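Local coordinates for protein myosin regulatory light chain (Placopecten magellanicus, PDB 3PN7) that probably makes molluscan muscle myosin responsive to calcium as its regulatory light chain, and binds magnesium in an EF-hand loop, at residues D44-F49 with K59-M64; D89-I94 with R148-I153. One frame throughout, in Å; residues are numbered along the deposited sequence.

Contacts 1 and 2 belong to different lobes of this dumbbell-like light chain, and they follow one another in series: contact 1 is complete before contact 2 begins. Their centres are about 27 Å apart and their nearest atoms about 16 Å, so they do not touch. Contact 1 joins helix 42-52, which leaves the magnesium loop, to helix 58-66 of the same EF-hand pair. Contact 2 joins 89-94 to 148-153 across 53 intervening residues, bringing together helices 91-99 and 146-154, the first and last of the C-terminal lobe. Contact 1 thus ties successive helices beside the metal site, contact 2 brings the two ends of a lobe together, and another protein chain packs on both.

Contact 1 (D44-F49 with K59-M64); sequences DLKEMF and KELTAM. With MG (magnesium ion), chain G.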
loop_
_atom_site.group_PDB
_atom_site.type_symbol
_atom_site.label_atom_id
_atom_site.label_comp_id
_atom_site.label_asym_id
_atom_site.label_seq_id
_atom_site.Cartn_x
_atom_site.Cartn_y
_atom_site.Cartn_z
ATOM N N ASP B 44 33.072 4.033 -30.847
ATOM C CA ASP B 44 32.864 4.046 -29.399
ATOM C C ASP B 44 32.025 2.863 -28.976
ATOM O O ASP B 44 32.319 2.185 -27.992
ATOM C CB ASP B 44 32.152 5.325 -28.986
ATOM C CG ASP B 44 33.066 6.521 -28.982
ATOM O OD1 ASP B 44 34.080 6.483 -28.252
ATOM O OD2 ASP B 44 32.762 7.506 -29.689
ATOM N N LEU B 45 30.972 2.622 -29.744
ATOM C CA LEU B 45 30.029 1.553 -29.457
ATOM C C LEU B 45 30.712 0.198 -29.602
ATOM O O LEU B 45 30.625 -0.646 -28.698
ATOM C CB LEU B 45 28.837 1.655 -30.411
ATOM C CG LEU B 45 27.398 1.554 -29.906
ATOM C CD1 LEU B 45 27.193 2.291 -28.619
ATOM C CD2 LEU B 45 26.469 2.072 -30.985
ATOM N N LYS B 46 31.387 -0.013 -30.734
ATOM C CA LYS B 46 32.156 -1.244 -30.952
ATOM C C LYS B 46 33.151 -1.467 -29.818
ATOM O O LYS B 46 33.254 -2.566 -29.261
ATOM C CB LYS B 46 32.951 -1.176 -32.261
ATOM C CG LYS B 46 32.142 -1.226 -33.535
ATOM C CD LYS B 46 33.045 -1.608 -34.709
ATOM C CE LYS B 46 32.264 -1.792 -35.993
ATOM N NZ LYS B 46 33.045 -2.565 -37.004
ATOM N N GLU B 47 33.894 -0.412 -29.493
ATOM C CA GLU B 47 34.844 -0.451 -28.390
ATOM C C GLU B 47 34.170 -0.856 -27.081
ATOM O O GLU B 47 34.627 -1.776 -26.397
ATOM C CB GLU B 47 35.542 0.901 -28.223
ATOM C CG GLU B 47 36.870 0.771 -27.538
ATOM C CD GLU B 47 37.738 -0.306 -28.200
ATOM O OE1 GLU B 47 37.845 -0.300 -29.446
ATOM O OE2 GLU B 47 38.288 -1.170 -27.478
ATOM N N MET B 48 33.086 -0.166 -26.726
ATOM C CA MET B 48 32.376 -0.495 -25.499
ATOM C C MET B 48 31.896 -1.945 -25.494
ATOM O O MET B 48 32.121 -2.667 -24.521
ATOM C CB MET B 48 31.210 0.456 -25.252
ATOM C CG MET B 48 30.598 0.303 -23.854
ATOM S SD MET B 48 31.684 0.917 -22.537
ATOM C CE MET B 48 32.007 -0.573 -21.617
ATOM N N PHE B 49 31.251 -2.385 -26.570
ATOM C CA PHE B 49 30.732 -3.761 -26.604
ATOM C C PHE B 49 31.836 -4.820 -26.472
ATOM O O PHE B 49 31.690 -5.772 -25.698
ATOM C CB PHE B 49 29.861 -4.034 -27.845
ATOM C CG PHE B 49 28.394 -3.647 -27.676
ATOM C CD1 PHE B 49 27.557 -4.377 -26.844
ATOM C CD2 PHE B 49 27.864 -2.561 -28.361
ATOM C CE1 PHE B 49 26.213 -4.033 -26.699
ATOM C CE2 PHE B 49 26.534 -2.211 -28.221
ATOM C CZ PHE B 49 25.707 -2.947 -27.388
ATOM N N LYS B 59 25.620 -3.678 -38.467
ATOM C CA LYS B 59 24.267 -3.280 -38.805
ATOM C C LYS B 59 23.403 -3.109 -37.559
ATOM O O LYS B 59 22.491 -2.285 -37.544
ATOM C CB LYS B 59 23.639 -4.235 -39.819
ATOM C CG LYS B 59 23.405 -3.571 -41.171
ATOM C CD LYS B 59 24.607 -2.713 -41.583
ATOM C CE LYS B 59 24.191 -1.609 -42.548
ATOM N NZ LYS B 59 23.115 -0.744 -41.966
ATOM N N GLU B 60 23.694 -3.876 -36.512
ATOM C CA GLU B 60 23.030 -3.654 -35.234
ATOM C C GLU B 60 23.486 -2.308 -34.676
ATOM O O GLU B 60 22.667 -1.508 -34.237
ATOM C CB GLU B 60 23.325 -4.778 -34.243
ATOM C CG GLU B 60 22.748 -6.137 -34.637
ATOM C CD GLU B 60 23.043 -7.239 -33.611
ATOM O OE1 GLU B 60 23.890 -8.118 -33.904
ATOM O OE2 GLU B 60 22.422 -7.229 -32.517
ATOM N N LEU B 61 24.792 -2.049 -34.732
ATOM C CA LEU B 61 25.357 -0.810 -34.185
ATOM C C LEU B 61 24.840 0.429 -34.904
ATOM O O LEU B 61 24.458 1.414 -34.269
ATOM C CB LEU B 61 26.878 -0.838 -34.250
ATOM C CG LEU B 61 27.492 -2.022 -33.511
ATOM C CD1 LEU B 61 28.994 -1.933 -33.556
ATOM C CD2 LEU B 61 27.002 -2.076 -32.069
ATOM N N THR B 62 24.850 0.372 -36.233
ATOM C CA THR B 62 24.357 1.460 -37.046
ATOM C C THR B 62 22.915 1.725 -36.688
ATOM O O THR B 62 22.527 2.874 -36.500
ATOM C CB THR B 62 24.436 1.129 -38.554
ATOM O OG1 THR B 62 23.764 -0.112 -38.793
ATOM C CG2 THR B 62 25.870 0.986 -38.994
ATOM N N ALA B 63 22.123 0.662 -36.596
ATOM C CA ALA B 63 20.712 0.797 -36.246
ATOM C C ALA B 63 20.509 1.414 -34.854
ATOM O O ALA B 63 19.604 2.226 -34.675
ATOM C CB ALA B 63 19.974 -0.542 -36.376
ATOM N N MET B 64 21.349 1.054 -33.883
ATOM C CA MET B 64 21.272 1.681 -32.553
ATOM C C MET B 64 21.455 3.181 -32.664
ATOM O O MET B 64 20.708 3.958 -32.064
ATOM C CB MET B 64 22.321 1.124 -31.587
ATOM C CG MET B 64 22.070 -0.298 -31.100
ATOM S SD MET B 64 23.372 -0.903 -29.970
ATOM C CE MET B 64 23.128 0.136 -28.523
HETATM MG MG MG G . 33.411 9.787 -29.474
#
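L45 and L61, with CA atoms 7.1 Å apart, mark the nearest backbone approach of 44-49 to 59-64, two helical segments whose axes come within 10.6 Å and run at 121° to each other. No hydrogen bond joins them; the contact is apolar. L61 serves both flanks of it, one methyl for each. Its CD1 meets the aliphatic start of K46 at CG, 3.2 Å away, tighter than carbons normally sit and therefore doubtful in its exact value, while its CD2 lies 3.8 Å from F49 CD2 as the two side chains slide past each other. K46 crosses L61 at about a right angle; beyond CG its chain is extended, and its NZ pairs with D58 in a salt bridge. L45 lies against L61, its CD2 3.9 Å from L61 O, and also reaches M64 CB on the next turn. M64 approaches F49 from the opposite direction in a Met-aromatic contact: SD is at the ring edge, 5.0 Å from the centroid of F49, and a bend at chi3 (68°) brings CE back near the same edge. Another protein chain also packs on L45, F49 and M64.

At the start of helix 42-52, D44 binds magnesium through OD2 at 2.4 Å. OD1 accepts a hydrogen bond from N35 N, which holds the carboxylate in its rotation, and D33, N35 and F39 belong to the same magnesium site. The arrangement is that of an EF-hand pair: the exiting helix of a metal-loaded hand packs on the entering helix of the next.

Contact 2 (D89-I94 with R148-I153); sequences DSEETI and RFVAMI
A151 CA sits under one face of the E91 carboxylate, 3.8 Å from E91 OE2. The other flat group, the ring of F149, has I153 CG2 over one face, offset toward the rim and 3.5 Å above the plane, while the ring of F144 meets it with the two planes at about 50°. This is the C-terminal EF-hand lobe, where the first helix, 91-99, packs against the last, 146-154.

V150 is at the centre of the contact, turning both methyls to the other helix. Its CG1 touches the chain of E91 at CG, only 3.3 Å away, and also lies 3.6 Å from E91 O, so this branch is held against both side chain and backbone. The second methyl turns to the isoleucine one helical turn on: V150 CG2 is 3.9 Å from I94 CG2. With CG opposite its own backbone N (chi1 -174°), the methylenes of E91 pass across V150, and a bend at chi2 carries the acid end to A151. Cutting E91 back to an alanine is likely to take away the methylene packed on V150 CG1 and the carboxylate over A151, opening a gap at this edge, though CB and the backbone O would still touch the methyl. The buried flank, I94 with I153, also meets a chain of another protein. Deeper in the contact the two isoleucines meet at their ends, I94 CD1 lying 4.2 Å from I153 CD1.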
loop_
_atom_site.group_PDB
_atom_site.type_symbol
_atom_site.label_atom_id
_atom_site.label_comp_id
_atom_site.label_asym_id
_atom_site.label_seq_id
_atom_site.Cartn_x
_atom_site.Cartn_y
_atom_site.Cartn_z
ATOM N N ASP B 89 13.621 3.235 -10.460
ATOM C CA ASP B 89 14.171 3.453 -9.139
ATOM C C ASP B 89 15.330 2.516 -8.925
ATOM O O ASP B 89 15.496 1.545 -9.661
ATOM C CB ASP B 89 13.097 3.234 -8.065
ATOM C CG ASP B 89 11.960 4.223 -8.176
ATOM O OD1 ASP B 89 12.177 5.394 -7.800
ATOM O OD2 ASP B 89 10.855 3.841 -8.646
ATOM N N SER B 90 16.136 2.809 -7.912
ATOM C CA SER B 90 17.288 1.963 -7.604
ATOM C C SER B 90 16.844 0.576 -7.137
ATOM O O SER B 90 15.718 0.389 -6.640
ATOM C CB SER B 90 18.174 2.621 -6.534
ATOM O OG SER B 90 17.535 2.588 -5.280
ATOM N N GLU B 91 17.737 -0.393 -7.298
ATOM C CA GLU B 91 17.521 -1.744 -6.799
ATOM C C GLU B 91 17.125 -1.689 -5.315
ATOM O O GLU B 91 16.265 -2.446 -4.859
ATOM C CB GLU B 91 18.795 -2.580 -7.026
ATOM C CG GLU B 91 18.684 -4.067 -6.692
ATOM C CD GLU B 91 19.561 -4.948 -7.592
ATOM O OE1 GLU B 91 19.735 -4.597 -8.780
ATOM O OE2 GLU B 91 20.075 -5.992 -7.116
ATOM N N GLU B 92 17.723 -0.759 -4.576
ATOM C CA GLU B 92 17.464 -0.634 -3.147
ATOM C C GLU B 92 16.026 -0.174 -2.873
ATOM O O GLU B 92 15.313 -0.752 -2.042
ATOM C CB GLU B 92 18.452 0.360 -2.535
ATOM C CG GLU B 92 18.532 0.313 -1.015
ATOM C CD GLU B 92 19.622 1.217 -0.448
ATOM O OE1 GLU B 92 19.733 2.394 -0.884
ATOM O OE2 GLU B 92 20.371 0.740 0.433
ATOM N N THR B 93 15.617 0.879 -3.571
ATOM C CA THR B 93 14.288 1.437 -3.430
ATOM C C THR B 93 13.213 0.393 -3.726
ATOM O O THR B 93 12.252 0.258 -2.973
ATOM C CB THR B 93 14.114 2.652 -4.354
ATOM O OG1 THR B 93 15.107 3.624 -4.014
ATOM C CG2 THR B 93 12.731 3.273 -4.200
ATOM N N ILE B 94 13.401 -0.363 -4.801
ATOM C CA ILE B 94 12.416 -1.356 -5.207
ATOM C C ILE B 94 12.365 -2.497 -4.210
ATOM O O ILE B 94 11.297 -2.996 -3.882
ATOM C CB ILE B 94 12.713 -1.938 -6.587
ATOM C CG1 ILE B 94 12.910 -0.816 -7.607
ATOM C CG2 ILE B 94 11.560 -2.871 -7.015
ATOM C CD1 ILE B 94 13.094 -1.298 -9.026
ATOM N N ARG B 148 15.822 -11.475 -5.601
ATOM C CA ARG B 148 16.304 -12.000 -6.867
ATOM C C ARG B 148 15.515 -11.436 -8.059
ATOM O O ARG B 148 16.068 -11.177 -9.131
ATOM C CB ARG B 148 16.202 -13.518 -6.843
ATOM C CG ARG B 148 16.863 -14.205 -8.004
ATOM C CD ARG B 148 16.751 -15.703 -7.823
ATOM N NE ARG B 148 17.420 -16.443 -8.886
ATOM C CZ ARG B 148 17.140 -17.706 -9.185
ATOM N NH1 ARG B 148 16.194 -18.349 -8.502
ATOM N NH2 ARG B 148 17.795 -18.323 -10.162
ATOM N N PHE B 149 14.213 -11.247 -7.876
ATOM C CA PHE B 149 13.398 -10.642 -8.923
ATOM C C PHE B 149 13.917 -9.234 -9.240
ATOM O O PHE B 149 14.026 -8.855 -10.398
ATOM C CB PHE B 149 11.921 -10.615 -8.508
ATOM C CG PHE B 149 11.029 -9.877 -9.464
ATOM C CD1 PHE B 149 10.485 -10.519 -10.564
ATOM C CD2 PHE B 149 10.725 -8.540 -9.253
ATOM C CE1 PHE B 149 9.657 -9.843 -11.448
ATOM C CE2 PHE B 149 9.895 -7.856 -10.120
ATOM C CZ PHE B 149 9.360 -8.503 -11.224
ATOM N N VAL B 150 14.256 -8.472 -8.212
ATOM C CA VAL B 150 14.768 -7.123 -8.405
ATOM C C VAL B 150 16.083 -7.125 -9.194
ATOM O O VAL B 150 16.289 -6.274 -10.055
ATOM C CB VAL B 150 14.948 -6.361 -7.068
ATOM C CG1 VAL B 150 15.639 -5.021 -7.320
ATOM C CG2 VAL B 150 13.600 -6.145 -6.382
ATOM N N ALA B 151 16.959 -8.089 -8.908
ATOM C CA ALA B 151 18.225 -8.209 -9.618
ATOM C C ALA B 151 17.951 -8.458 -11.089
ATOM O O ALA B 151 18.628 -7.916 -11.962
ATOM C CB ALA B 151 19.072 -9.341 -9.041
ATOM N N MET B 152 16.939 -9.275 -11.351
ATOM C CA MET B 152 16.554 -9.595 -12.712
ATOM C C MET B 152 16.027 -8.386 -13.480
ATOM O O MET B 152 16.462 -8.129 -14.605
ATOM C CB MET B 152 15.521 -10.719 -12.730
ATOM C CG MET B 152 15.177 -11.196 -14.132
ATOM S SD MET B 152 13.845 -12.418 -14.151
ATOM C CE MET B 152 12.442 -11.355 -13.826
ATOM N N ILE B 153 15.098 -7.636 -12.886
ATOM C CA ILE B 153 14.518 -6.511 -13.613
ATOM C C ILE B 153 15.509 -5.362 -13.803
ATOM O O ILE B 153 15.303 -4.497 -14.655
ATOM C CB ILE B 153 13.153 -6.011 -13.052
ATOM C CG1 ILE B 153 13.283 -5.318 -11.701
ATOM C CG2 ILE B 153 12.129 -7.132 -12.995
ATOM C CD1 ILE B 153 11.930 -4.712 -11.236
#